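PDB 6HBS: aminopentol aminotransferase from Sphingopyxis macrogoltabida, which catalyses the pyridoxal-phosphate-dependent deamination of aminopentol (hydrolysed fumonisin B1) to its 2-keto product, with pyruvate as the preferred amino acceptor. Local coordinates for residues R29-E34 with Y371-H376; Y359-A364 with D397-A402; D352-I357 with L410-I415; I56-A61 with M378-A383. One frame throughout, in Å; residues are numbered along the deposited sequence.

Contact 1. Residues R29-E34 with Y371-H376; sequences RLLPPE and YVHPYH
With chi1 of L31 at -74°, CG lies beside the backbone N and CD2 is carried in among H373, P374 and Y375, while H373, its CG trans to the backbone N (chi1 -159°), turns its imidazole to meet it. L31 CD2 sits over one face of the H373 ring, offset toward the rim, 4.1 Å from its centroid, a CH-pi contact. L31 CD2 also rests 3.6 Å from P374 CD, and the other branch brings L31 CD1 to 3.9 Å from Y371 OH. H373 is fixed in rotation: Y375 N donates to H373 ND1 over 3.1 Å, within 3° of the imidazole plane, and H376 CB covers the ring's far face. Y375 in turn lays its phenol against H373 CE1, brings CE2 to within 3.8 Å of L30 CB and shares a water with the neighbouring backbone, the water lying 2.8 Å from L30 N and 3.0 Å from Y375 OH. Y359 of helix 356-367 closes this corner by hydrogen-bonding L30 O. Direct contact between the two loops is thus mainly van der Waals packing, with one water bridging them; with ND1 occupied as an acceptor, a neutral H373 would probably carry its proton on NE2.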
loop_
_atom_site.group_PDB
_atom_site.type_symbol
_atom_site.label_atom_id
_atom_site.label_comp_id
_atom_site.label_asym_id
_atom_site.label_seq_id
_atom_site.Cartn_x
_atom_site.Cartn_y
_atom_site.Cartn_z
ATOM N N ARG A 29 -1.394 13.583 -18.066
ATOM C CA ARG A 29 -2.017 14.902 -18.095
ATOM C C ARG A 29 -1.013 16.013 -18.477
ATOM O O ARG A 29 -1.397 16.968 -19.143
ATOM C CB ARG A 29 -2.619 15.197 -16.716
ATOM C CG ARG A 29 -3.259 16.570 -16.596
ATOM C CD ARG A 29 -4.287 16.634 -15.484
ATOM N NE ARG A 29 -5.386 17.500 -15.896
ATOM C CZ ARG A 29 -5.414 18.825 -15.758
ATOM N NH1 ARG A 29 -6.332 19.526 -16.406
ATOM N NH2 ARG A 29 -4.543 19.442 -14.974
ATOM N N LEU A 30 0.236 15.920 -18.006
ATOM C CA LEU A 30 1.256 16.964 -18.202
ATOM C C LEU A 30 2.253 16.597 -19.312
ATOM O O LEU A 30 3.259 17.288 -19.428
ATOM C CB LEU A 30 2.016 17.181 -16.888
ATOM C CG LEU A 30 1.183 17.699 -15.715
ATOM C CD1 LEU A 30 2.052 17.840 -14.464
ATOM C CD2 LEU A 30 0.521 19.022 -16.066
ATOM N N LEU A 31 1.973 15.541 -20.101
ATOM C CA LEU A 31 2.859 15.102 -21.203
ATOM C C LEU A 31 2.274 15.510 -22.541
ATOM O O LEU A 31 1.089 15.792 -22.635
ATOM C CB LEU A 31 3.047 13.586 -21.150
ATOM C CG LEU A 31 3.953 13.088 -20.030
ATOM C CD1 LEU A 31 3.878 11.575 -19.901
ATOM C CD2 LEU A 31 5.391 13.541 -20.248
ATOM N N PRO A 32 3.072 15.541 -23.630
ATOM C CA PRO A 32 2.500 15.725 -24.966
ATOM C C PRO A 32 1.386 14.712 -25.233
ATOM O O PRO A 32 1.380 13.601 -24.689
ATOM C CB PRO A 32 3.700 15.590 -25.920
ATOM C CG PRO A 32 4.887 16.006 -25.047
ATOM C CD PRO A 32 4.540 15.512 -23.641
ATOM N N PRO A 33 0.394 15.064 -26.079
ATOM C CA PRO A 33 -0.785 14.217 -26.274
ATOM C C PRO A 33 -0.480 12.876 -26.950
ATOM O O PRO A 33 -1.271 11.952 -26.849
ATOM C CB PRO A 33 -1.708 15.106 -27.135
ATOM C CG PRO A 33 -0.754 16.018 -27.876
ATOM C CD PRO A 33 0.324 16.311 -26.855
ATOM N N GLU A 34 0.692 12.774 -27.588
ATOM C CA GLU A 34 1.135 11.556 -28.258
ATOM C C GLU A 34 1.435 10.433 -27.259
ATOM O O GLU A 34 1.495 9.274 -27.648
ATOM C CB GLU A 34 2.396 11.837 -29.080
ATOM C CG GLU A 34 2.148 12.781 -30.249
ATOM C CD GLU A 34 2.474 14.244 -30.025
ATOM O OE1 GLU A 34 2.447 14.705 -28.866
ATOM O OE2 GLU A 34 2.749 14.919 -31.025
ATOM N N TYR A 371 10.499 5.362 -25.324
ATOM C CA TYR A 371 9.786 6.113 -24.312
ATOM C C TYR A 371 10.818 6.770 -23.398
ATOM O O TYR A 371 11.418 6.114 -22.564
ATOM C CB TYR A 371 8.842 5.208 -23.509
ATOM C CG TYR A 371 7.781 5.919 -22.699
ATOM C CD1 TYR A 371 8.112 6.730 -21.617
ATOM C CD2 TYR A 371 6.433 5.763 -22.998
ATOM C CE1 TYR A 371 7.129 7.372 -20.864
ATOM C CE2 TYR A 371 5.439 6.390 -22.251
ATOM C CZ TYR A 371 5.791 7.191 -21.176
ATOM O OH TYR A 371 4.817 7.798 -20.457
ATOM N N VAL A 372 10.947 8.086 -23.533
ATOM C CA VAL A 372 11.752 8.915 -22.658
ATOM C C VAL A 372 10.862 10.044 -22.116
ATOM O O VAL A 372 9.797 10.345 -22.665
ATOM C CB VAL A 372 12.970 9.501 -23.392
ATOM C CG1 VAL A 372 14.007 8.447 -23.696
ATOM C CG2 VAL A 372 12.563 10.271 -24.643
ATOM N N HIS A 373 11.311 10.677 -21.034
ATOM C CA HIS A 373 10.460 11.543 -20.251
ATOM C C HIS A 373 11.047 12.939 -20.198
ATOM O O HIS A 373 12.210 13.090 -19.851
ATOM C CB HIS A 373 10.247 10.969 -18.850
ATOM C CG HIS A 373 9.028 11.497 -18.158
ATOM N ND1 HIS A 373 8.846 12.836 -17.858
ATOM C CD2 HIS A 373 7.962 10.851 -17.638
ATOM C CE1 HIS A 373 7.684 12.994 -17.260
ATOM N NE2 HIS A 373 7.113 11.789 -17.115
ATOM N N PRO A 374 10.267 13.990 -20.544
ATOM C CA PRO A 374 10.789 15.353 -20.555
ATOM C C PRO A 374 10.855 16.090 -19.210
ATOM O O PRO A 374 11.472 17.166 -19.195
ATOM C CB PRO A 374 9.782 16.070 -21.467
ATOM C CG PRO A 374 8.498 15.383 -21.193
ATOM C CD PRO A 374 8.890 13.931 -21.059
ATOM N N TYR A 375 10.272 15.542 -18.110
ATOM C CA TYR A 375 10.359 16.275 -16.807
ATOM C C TYR A 375 10.726 15.386 -15.599
ATOM O O TYR A 375 11.091 15.918 -14.550
ATOM C CB TYR A 375 9.114 17.155 -16.598
ATOM C CG TYR A 375 7.816 16.453 -16.315
ATOM C CD1 TYR A 375 7.594 15.812 -15.097
ATOM C CD2 TYR A 375 6.790 16.451 -17.244
ATOM C CE1 TYR A 375 6.390 15.175 -14.812
ATOM C CE2 TYR A 375 5.586 15.805 -16.981
ATOM C CZ TYR A 375 5.379 15.181 -15.756
ATOM O OH TYR A 375 4.208 14.534 -15.503
ATOM N N HIS A 376 10.676 14.061 -15.737
ATOM C CA HIS A 376 10.915 13.119 -14.648
ATOM C C HIS A 376 12.150 12.306 -14.986
ATOM O O HIS A 376 12.346 11.915 -16.151
ATOM C CB HIS A 376 9.701 12.199 -14.443
ATOM C CG HIS A 376 9.724 11.337 -13.216
ATOM N ND1 HIS A 376 10.607 10.276 -13.062
ATOM C CD2 HIS A 376 8.926 11.340 -12.112
ATOM C CE1 HIS A 376 10.384 9.681 -11.899
ATOM N NE2 HIS A 376 9.337 10.320 -11.290
HETATM O O HOH W 1 1.613 13.853 -16.792
#

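Contact 2. Residues Y359-A364 with D397-A402; sequences YAWAAA and DRAFSA
W361 brings the pyrrole corner of its indole to F400, placing NE1 over the centre of one phenyl face, 3.5 Å above the plane. The two rings are neither stacked nor edge-to-face: the five-membered ring and the phenyl have centroids 4.4 Å apart and planes inclined at 44°. At the indole edge, near its plane, comes the backbone F400 N, 3.6 Å from W361 CD1, and the methyl of A399 touches the same corner obliquely, with A399 CB 3.6 Å from W361 CD1. What puts the indole there is a CG trans to the backbone N (chi1 -178°), which carries the ring across to the second helix. The nitrogen NE1, lying over the phenyl face, is buried here without a hydrogen-bond partner in the model. One turn further on, A364 CB packs 3.8 Å from A399 CB and 4.2 Å from A402 CB. These small methyls let the backbones come close, the CA atoms of A364 and A399 being 4.9 Å apart. Beyond the pair, F349 meets W361 edge-to-face, and L325 and Q328 of helix 310-332 touch W361 and F400 respectively. The short segments run at 135° with axes 8.4 Å apart, so helices 356-367 and 386-405 are joined by close, alanine-mediated helix packing in the C-terminal part of the class-III aminotransferase chain.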
loop_
_atom_site.group_PDB
_atom_site.type_symbol
_atom_site.label_atom_id
_atom_site.label_comp_id
_atom_site.label_asym_id
_atom_site.label_seq_id
_atom_site.Cartn_x
_atom_site.Cartn_y
_atom_site.Cartn_z
ATOM N N TYR A 359 9.784 18.659 -24.579
ATOM C CA TYR A 359 8.497 18.037 -24.820
ATOM C C TYR A 359 8.467 17.525 -26.254
ATOM O O TYR A 359 8.109 16.342 -26.537
ATOM C CB TYR A 359 7.358 19.008 -24.485
ATOM C CG TYR A 359 6.881 18.922 -23.059
ATOM C CD1 TYR A 359 7.770 18.887 -21.993
ATOM C CD2 TYR A 359 5.531 18.804 -22.766
ATOM C CE1 TYR A 359 7.322 18.810 -20.676
ATOM C CE2 TYR A 359 5.072 18.686 -21.458
ATOM C CZ TYR A 359 5.965 18.709 -20.408
ATOM O OH TYR A 359 5.517 18.568 -19.128
ATOM N N ALA A 360 8.892 18.393 -27.174
ATOM C CA ALA A 360 8.803 18.063 -28.601
ATOM C C ALA A 360 9.747 16.889 -28.926
ATOM O O ALA A 360 9.383 15.964 -29.666
ATOM C CB ALA A 360 9.106 19.298 -29.431
ATOM N N TRP A 361 10.935 16.896 -28.328
ATOM C CA TRP A 361 11.951 15.875 -28.546
ATOM C C TRP A 361 11.470 14.528 -27.992
ATOM O O TRP A 361 11.598 13.533 -28.646
ATOM C CB TRP A 361 13.264 16.297 -27.880
ATOM C CG TRP A 361 14.387 15.335 -28.077
ATOM C CD1 TRP A 361 15.125 15.153 -29.219
ATOM C CD2 TRP A 361 14.915 14.424 -27.098
ATOM N NE1 TRP A 361 16.065 14.177 -29.016
ATOM C CE2 TRP A 361 15.954 13.704 -27.726
ATOM C CE3 TRP A 361 14.588 14.119 -25.769
ATOM C CZ2 TRP A 361 16.696 12.735 -27.048
ATOM C CZ3 TRP A 361 15.329 13.183 -25.093
ATOM C CH2 TRP A 361 16.346 12.472 -25.742
ATOM N N ALA A 362 10.916 14.543 -26.770
ATOM C CA ALA A 362 10.425 13.324 -26.142
ATOM C C ALA A 362 9.307 12.735 -27.006
ATOM O O ALA A 362 9.269 11.541 -27.228
ATOM C CB ALA A 362 9.969 13.604 -24.705
ATOM N N ALA A 363 8.416 13.590 -27.527
ATOM C CA ALA A 363 7.286 13.087 -28.303
ATOM C C ALA A 363 7.794 12.468 -29.608
ATOM O O ALA A 363 7.256 11.468 -30.061
ATOM C CB ALA A 363 6.277 14.173 -28.590
ATOM N N ALA A 364 8.807 13.104 -30.215
ATOM C CA ALA A 364 9.383 12.638 -31.487
ATOM C C ALA A 364 10.062 11.282 -31.262
ATOM O O ALA A 364 10.039 10.431 -32.117
ATOM C CB ALA A 364 10.345 13.669 -32.037
ATOM N N ASP A 397 18.252 10.360 -32.722
ATOM C CA ASP A 397 18.857 11.115 -33.833
ATOM C C ASP A 397 17.746 11.745 -34.666
ATOM O O ASP A 397 17.760 12.964 -34.914
ATOM C CB ASP A 397 19.755 10.225 -34.692
ATOM C CG ASP A 397 20.554 11.054 -35.691
ATOM O OD1 ASP A 397 21.499 11.749 -35.250
ATOM O OD2 ASP A 397 20.163 11.070 -36.872
ATOM N N ARG A 398 16.762 10.914 -35.063
ATOM C CA ARG A 398 15.614 11.399 -35.817
ATOM C C ARG A 398 14.833 12.448 -35.017
ATOM O O ARG A 398 14.185 13.330 -35.590
ATOM C CB ARG A 398 14.737 10.218 -36.251
ATOM C CG ARG A 398 15.436 9.363 -37.300
ATOM C CD ARG A 398 14.554 8.385 -38.043
ATOM N NE ARG A 398 13.956 7.413 -37.148
ATOM C CZ ARG A 398 14.567 6.330 -36.679
ATOM N NH1 ARG A 398 15.774 6.015 -37.123
ATOM N NH2 ARG A 398 13.970 5.584 -35.756
ATOM N N ALA A 399 14.854 12.336 -33.685
ATOM C CA ALA A 399 14.083 13.215 -32.846
ATOM C C ALA A 399 14.723 14.605 -32.828
ATOM O O ALA A 399 14.018 15.610 -32.881
ATOM C CB ALA A 399 13.937 12.619 -31.456
ATOM N N PHE A 400 16.051 14.655 -32.708
ATOM C CA PHE A 400 16.804 15.912 -32.822
ATOM C C PHE A 400 16.486 16.596 -34.160
ATOM O O PHE A 400 16.185 17.798 -34.167
ATOM C CB PHE A 400 18.309 15.678 -32.668
ATOM C CG PHE A 400 18.795 15.500 -31.249
ATOM C CD1 PHE A 400 18.763 16.549 -30.345
ATOM C CD2 PHE A 400 19.330 14.302 -30.828
ATOM C CE1 PHE A 400 19.193 16.368 -29.037
ATOM C CE2 PHE A 400 19.776 14.129 -29.530
ATOM C CZ PHE A 400 19.693 15.158 -28.632
ATOM N N SER A 401 16.468 15.820 -35.262
ATOM C CA SER A 401 16.176 16.378 -36.612
ATOM C C SER A 401 14.770 16.963 -36.627
ATOM O O SER A 401 14.581 18.061 -37.141
ATOM C CB SER A 401 16.309 15.362 -37.730
ATOM O OG SER A 401 17.609 14.814 -37.753
ATOM N N ALA A 402 13.801 16.218 -36.071
ATOM C CA ALA A 402 12.404 16.639 -36.111
ATOM C C ALA A 402 12.212 17.939 -35.309
ATOM O O ALA A 402 11.411 18.814 -35.680
ATOM C CB ALA A 402 11.503 15.518 -35.625
#

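Contact 3. Residues D352-I357 with L410-I415; sequences DPDFRI and LQPHPI
The turn before helix 356-367 and the extended chain at 410-412 run past each other in roughly opposite directions, 148° apart, drawing the CA atoms of R356 and P412 to 4.5 Å. R356 does most of the touching. Its CG stands between the backbone N and the carbonyl carbon (chi1 84°), and a bend at chi3 turns the guanidinium side-on to the D354 carboxylate in a two-nitrogen salt bridge: R356 NH2 reaches the syn lone pair of D354 OD2 at 2.8 Å, while NE uses that of OD1. The remaining nitrogen crosses to the other segment, R356 NH1 donating to L410 O over 2.9 Å, a bent bond (138°) that leaves the guanidinium plane. P412 CD lies over the centre of one guanidinium face, 3.8 Å from R356 CZ, and P412 CB touches D354 OD2, so the proline touches both partners of the ion pair. The start of the helix is itself built on aspartates. A type I turn spans D352 to F355, the N-cap; D354 OD1 also takes the backbone N of R356, an Asx turn, and D352 OD1 receives I357 N at 2.9 Å. Nearer the backbone, L410 CB meets R356 CD at 3.8 Å, with L410 CD1 reaching toward I357. A water joins D354 O to H413 N, where the C-terminal chain heads on toward R29 and L30.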
loop_
_atom_site.group_PDB
_atom_site.type_symbol
_atom_site.label_atom_id
_atom_site.label_comp_id
_atom_site.label_asym_id
_atom_site.label_seq_id
_atom_site.Cartn_x
_atom_site.Cartn_y
_atom_site.Cartn_z
ATOM N N ASP A 352 15.707 26.028 -22.163
ATOM C CA ASP A 352 14.360 25.512 -22.525
ATOM C C ASP A 352 13.424 25.731 -21.332
ATOM O O ASP A 352 12.797 24.807 -20.823
ATOM C CB ASP A 352 14.488 24.051 -22.961
ATOM C CG ASP A 352 13.195 23.391 -23.385
ATOM O OD1 ASP A 352 12.323 24.095 -23.882
ATOM O OD2 ASP A 352 13.091 22.151 -23.225
ATOM N N PRO A 353 13.275 26.975 -20.836
ATOM C CA PRO A 353 12.635 27.194 -19.540
ATOM C C PRO A 353 11.149 26.804 -19.490
ATOM O O PRO A 353 10.649 26.514 -18.394
ATOM C CB PRO A 353 12.847 28.698 -19.290
ATOM C CG PRO A 353 13.001 29.289 -20.671
ATOM C CD PRO A 353 13.705 28.221 -21.486
ATOM N N ASP A 354 10.446 26.761 -20.629
ATOM C CA ASP A 354 9.062 26.275 -20.578
ATOM C C ASP A 354 8.949 24.840 -21.118
ATOM O O ASP A 354 7.841 24.341 -21.331
ATOM C CB ASP A 354 8.078 27.219 -21.265
ATOM C CG ASP A 354 8.321 27.391 -22.748
ATOM O OD1 ASP A 354 9.164 26.652 -23.316
ATOM O OD2 ASP A 354 7.631 28.244 -23.321
ATOM N N PHE A 355 10.093 24.187 -21.343
ATOM C CA PHE A 355 10.160 22.752 -21.677
ATOM C C PHE A 355 9.601 22.455 -23.069
ATOM O O PHE A 355 9.488 21.278 -23.437
ATOM C CB PHE A 355 9.480 21.895 -20.596
ATOM C CG PHE A 355 10.340 21.719 -19.372
ATOM C CD1 PHE A 355 10.415 22.726 -18.415
ATOM C CD2 PHE A 355 11.103 20.571 -19.193
ATOM C CE1 PHE A 355 11.238 22.598 -17.309
ATOM C CE2 PHE A 355 11.916 20.442 -18.078
ATOM C CZ PHE A 355 11.974 21.446 -17.132
ATOM N N ARG A 356 9.363 23.477 -23.898
ATOM C CA ARG A 356 8.752 23.232 -25.228
ATOM C C ARG A 356 9.677 22.380 -26.124
ATOM O O ARG A 356 9.164 21.561 -26.926
ATOM C CB ARG A 356 8.355 24.547 -25.911
ATOM C CG ARG A 356 9.479 25.243 -26.662
ATOM C CD ARG A 356 9.036 26.526 -27.360
ATOM N NE ARG A 356 8.583 27.537 -26.411
ATOM C CZ ARG A 356 7.822 28.585 -26.725
ATOM N NH1 ARG A 356 7.371 28.744 -27.959
ATOM N NH2 ARG A 356 7.513 29.473 -25.800
ATOM N N ILE A 357 11.004 22.541 -25.995
ATOM C CA ILE A 357 11.964 21.762 -26.795
ATOM C C ILE A 357 11.995 20.307 -26.312
ATOM O O ILE A 357 11.940 19.384 -27.113
ATOM C CB ILE A 357 13.382 22.345 -26.773
ATOM C CG1 ILE A 357 13.417 23.820 -27.191
ATOM C CG2 ILE A 357 14.288 21.504 -27.649
ATOM C CD1 ILE A 357 14.808 24.438 -27.083
ATOM N N LEU A 410 7.306 25.493 -32.400
ATOM C CA LEU A 410 7.205 24.771 -31.105
ATOM C C LEU A 410 6.383 25.596 -30.115
ATOM O O LEU A 410 6.577 26.798 -30.011
ATOM C CB LEU A 410 8.605 24.516 -30.541
ATOM C CG LEU A 410 9.456 23.518 -31.322
ATOM C CD1 LEU A 410 10.793 23.279 -30.621
ATOM C CD2 LEU A 410 8.688 22.218 -31.537
ATOM N N GLN A 411 5.504 24.916 -29.372
ATOM C CA GLN A 411 4.597 25.533 -28.396
ATOM C C GLN A 411 4.814 24.892 -27.029
ATOM O O GLN A 411 5.041 23.688 -26.961
ATOM C CB GLN A 411 3.133 25.291 -28.774
ATOM C CG GLN A 411 2.730 25.825 -30.138
ATOM C CD GLN A 411 2.230 27.241 -30.024
ATOM O OE1 GLN A 411 2.968 28.144 -29.631
ATOM N NE2 GLN A 411 0.961 27.436 -30.352
ATOM N N PRO A 412 4.669 25.635 -25.902
ATOM C CA PRO A 412 4.654 25.014 -24.575
ATOM C C PRO A 412 3.353 24.216 -24.381
ATOM O O PRO A 412 2.362 24.463 -25.056
ATOM C CB PRO A 412 4.737 26.208 -23.603
ATOM C CG PRO A 412 4.108 27.352 -24.381
ATOM C CD PRO A 412 4.468 27.093 -25.835
ATOM N N HIS A 413 3.380 23.254 -23.464
ATOM C CA HIS A 413 2.207 22.480 -23.104
ATOM C C HIS A 413 1.183 23.386 -22.409
ATOM O O HIS A 413 1.543 24.048 -21.438
ATOM C CB HIS A 413 2.669 21.320 -22.214
ATOM C CG HIS A 413 1.585 20.364 -21.864
ATOM N ND1 HIS A 413 0.667 20.632 -20.863
ATOM C CD2 HIS A 413 1.267 19.158 -22.392
ATOM C CE1 HIS A 413 -0.168 19.609 -20.783
ATOM N NE2 HIS A 413 0.182 18.685 -21.706
ATOM N N PRO A 414 -0.103 23.454 -22.855
ATOM C CA PRO A 414 -1.069 24.408 -22.289
ATOM C C PRO A 414 -1.233 24.312 -20.762
ATOM O O PRO A 414 -1.050 25.319 -20.057
ATOM C CB PRO A 414 -2.413 24.067 -22.970
ATOM C CG PRO A 414 -2.195 22.697 -23.620
ATOM C CD PRO A 414 -0.708 22.624 -23.910
ATOM N N ILE A 415 -1.551 23.104 -20.272
ATOM C CA ILE A 415 -1.800 22.856 -18.841
ATOM C C ILE A 415 -0.545 23.244 -18.040
ATOM O O ILE A 415 -0.658 23.810 -16.948
ATOM C CB ILE A 415 -2.259 21.401 -18.576
ATOM C CG1 ILE A 415 -3.625 21.098 -19.215
ATOM C CG2 ILE A 415 -2.258 21.087 -17.081
ATOM C CD1 ILE A 415 -3.572 20.258 -20.482
HETATM O O HOH W 2 6.212 22.376 -22.622
#

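Contact 4. Residues I56-A61 with M378-A383; sequences IDYMCA and MFLSAA
Y58 O takes the backbone N of F379 over 2.8 Å in a nearly straight bond (164°), and side chains pack around it. M378 lays its CB and CG against the same carbonyl, and its CG meets M59 SD at 3.8 Å, the two methionines crossing at a slant. M59 reaches this point because its chain, which leaves the backbone away from M378, folds back at chi2 (-36°) and chi3. F379 brings CD1 obliquely to M59 O, 3.2 Å away, and its CB to C60 SG at 3.8 Å. That sulfur lies along the F379-S381 backbone, C60 SG being 3.3 Å from F379 O. Farther along, Y58 and L380 run side by side, with L380 CD1 at the phenol edge, 4.0 Å from Y58 CE1. Behind them, D57 OD1 accepts M59 N at 3.0 Å, an Asx turn that shapes the bend leaving the strand, and Y69 hydrogen-bonds the other carboxylate oxygen; S381 OG makes an ST turn with A383 N and is also hydrogen-bonded to H384. The side chain of F379 is about 5 Å from that of K258, the cofactor-attachment lysine by similarity, placing the contact beside the active site. T89 of the second subunit hydrogen-bonds A61 N. Strand 54-57 lies between strands 46-49 and 370-371, and Y58 and L380 face helix 310-332.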
loop_
_atom_site.group_PDB
_atom_site.type_symbol
_atom_site.label_atom_id
_atom_site.label_comp_id
_atom_site.label_asym_id
_atom_site.label_seq_id
_atom_site.Cartn_x
_atom_site.Cartn_y
_atom_site.Cartn_z
ATOM N N ILE A 56 10.972 0.924 -26.353
ATOM C CA ILE A 56 12.038 0.686 -25.415
ATOM C C ILE A 56 11.799 1.646 -24.240
ATOM O O ILE A 56 11.714 2.865 -24.431
ATOM C CB ILE A 56 13.420 0.874 -26.062
ATOM C CG1 ILE A 56 13.601 -0.036 -27.281
ATOM C CG2 ILE A 56 14.494 0.620 -25.026
ATOM C CD1 ILE A 56 14.819 0.314 -28.134
ATOM N N ASP A 57 11.699 1.080 -23.030
ATOM C CA ASP A 57 11.114 1.793 -21.898
ATOM C C ASP A 57 12.206 2.365 -20.977
ATOM O O ASP A 57 12.807 1.625 -20.236
ATOM C CB ASP A 57 10.163 0.853 -21.160
ATOM C CG ASP A 57 9.639 1.401 -19.843
ATOM O OD1 ASP A 57 9.462 2.630 -19.746
ATOM O OD2 ASP A 57 9.512 0.588 -18.907
ATOM N N TYR A 58 12.414 3.691 -20.990
ATOM C CA TYR A 58 13.408 4.314 -20.105
ATOM C C TYR A 58 12.753 4.823 -18.812
ATOM O O TYR A 58 13.420 5.462 -18.017
ATOM C CB TYR A 58 14.242 5.380 -20.843
ATOM C CG TYR A 58 15.170 4.734 -21.833
ATOM C CD1 TYR A 58 16.357 4.167 -21.410
ATOM C CD2 TYR A 58 14.799 4.550 -23.147
ATOM C CE1 TYR A 58 17.200 3.503 -22.294
ATOM C CE2 TYR A 58 15.610 3.862 -24.041
ATOM C CZ TYR A 58 16.836 3.370 -23.621
ATOM O OH TYR A 58 17.657 2.681 -24.464
ATOM N N MET A 59 11.485 4.480 -18.565
ATOM C CA MET A 59 10.891 4.735 -17.234
ATOM C C MET A 59 11.049 3.525 -16.312
ATOM O O MET A 59 11.008 3.667 -15.099
ATOM C CB MET A 59 9.407 5.068 -17.317
ATOM C CG MET A 59 9.081 6.293 -18.082
ATOM S SD MET A 59 10.286 7.602 -17.892
ATOM C CE MET A 59 10.180 8.055 -16.175
ATOM N N CYS A 60 11.243 2.338 -16.878
ATOM C CA CYS A 60 11.266 1.081 -16.077
ATOM C C CYS A 60 10.096 1.103 -15.065
ATOM O O CYS A 60 10.254 0.836 -13.875
ATOM C CB CYS A 60 12.557 0.888 -15.306
ATOM S SG CYS A 60 14.037 0.714 -16.331
ATOM N N ALA A 61 8.914 1.419 -15.573
ATOM C CA ALA A 61 7.673 1.405 -14.780
ATOM C C ALA A 61 7.759 2.420 -13.620
ATOM O O ALA A 61 7.096 2.253 -12.606
ATOM C CB ALA A 61 7.437 -0.014 -14.295
ATOM N N MET A 378 14.640 9.274 -15.602
ATOM C CA MET A 378 14.500 7.964 -16.198
ATOM C C MET A 378 15.310 6.946 -15.411
ATOM O O MET A 378 15.924 7.265 -14.393
ATOM C CB MET A 378 14.905 8.052 -17.672
ATOM C CG MET A 378 13.824 8.746 -18.441
ATOM S SD MET A 378 14.345 9.376 -20.042
ATOM C CE MET A 378 15.134 10.901 -19.536
ATOM N N PHE A 379 15.246 5.697 -15.864
ATOM C CA PHE A 379 15.863 4.577 -15.221
ATOM C C PHE A 379 16.375 3.590 -16.276
ATOM O O PHE A 379 15.725 3.379 -17.301
ATOM C CB PHE A 379 14.853 3.814 -14.359
ATOM C CG PHE A 379 14.200 4.587 -13.238
ATOM C CD1 PHE A 379 13.133 5.436 -13.475
ATOM C CD2 PHE A 379 14.693 4.491 -11.946
ATOM C CE1 PHE A 379 12.530 6.111 -12.423
ATOM C CE2 PHE A 379 14.101 5.183 -10.898
ATOM C CZ PHE A 379 13.002 5.961 -11.135
ATOM N N LEU A 380 17.515 2.972 -15.981
ATOM C CA LEU A 380 18.002 1.822 -16.739
ATOM C C LEU A 380 17.680 0.538 -15.971
ATOM O O LEU A 380 17.742 0.494 -14.746
ATOM C CB LEU A 380 19.510 1.936 -16.986
ATOM C CG LEU A 380 19.917 2.624 -18.287
ATOM C CD1 LEU A 380 19.531 1.809 -19.501
ATOM C CD2 LEU A 380 19.349 4.031 -18.376
ATOM N N SER A 381 17.395 -0.522 -16.742
ATOM C CA SER A 381 17.240 -1.891 -16.263
ATOM C C SER A 381 18.430 -2.736 -16.742
ATOM O O SER A 381 19.050 -2.438 -17.793
ATOM C CB SER A 381 15.926 -2.483 -16.752
ATOM O OG SER A 381 16.045 -3.062 -18.058
ATOM N N ALA A 382 18.701 -3.832 -16.031
ATOM C CA ALA A 382 19.680 -4.828 -16.484
ATOM C C ALA A 382 19.203 -5.558 -17.752
ATOM O O ALA A 382 20.020 -6.289 -18.343
ATOM C CB ALA A 382 19.985 -5.825 -15.385
ATOM N N ALA A 383 17.942 -5.380 -18.190
ATOM C CA ALA A 383 17.456 -6.005 -19.408
ATOM C C ALA A 383 17.665 -5.125 -20.642
ATOM O O ALA A 383 17.438 -5.606 -21.738
ATOM C CB ALA A 383 16.000 -6.358 -19.287
#

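In the fold
Contacts 1, 2 and 4 are buried, while contact 3 lies at the surface, and the chemistry follows: a charged aspartate-arginine pair and a proline outside, aliphatic and aromatic packing within, joined in contact 4 by a backbone hydrogen bond and sulfur contacts. Contacts 2 and 3 share helix 356-367, one using its flank and the other its first turn, and they meet where A360 packs on L410. Contact 1 is the hub. It touches contact 2 through Y359, contact 3 through H413 and F355, and contact 4 through backbone bonds from Y371 to I56 and Y58. Contact 4 is nearest the cofactor and, like contact 1, reaches the second subunit at T89; contacts 2 and 3 touch no other chain.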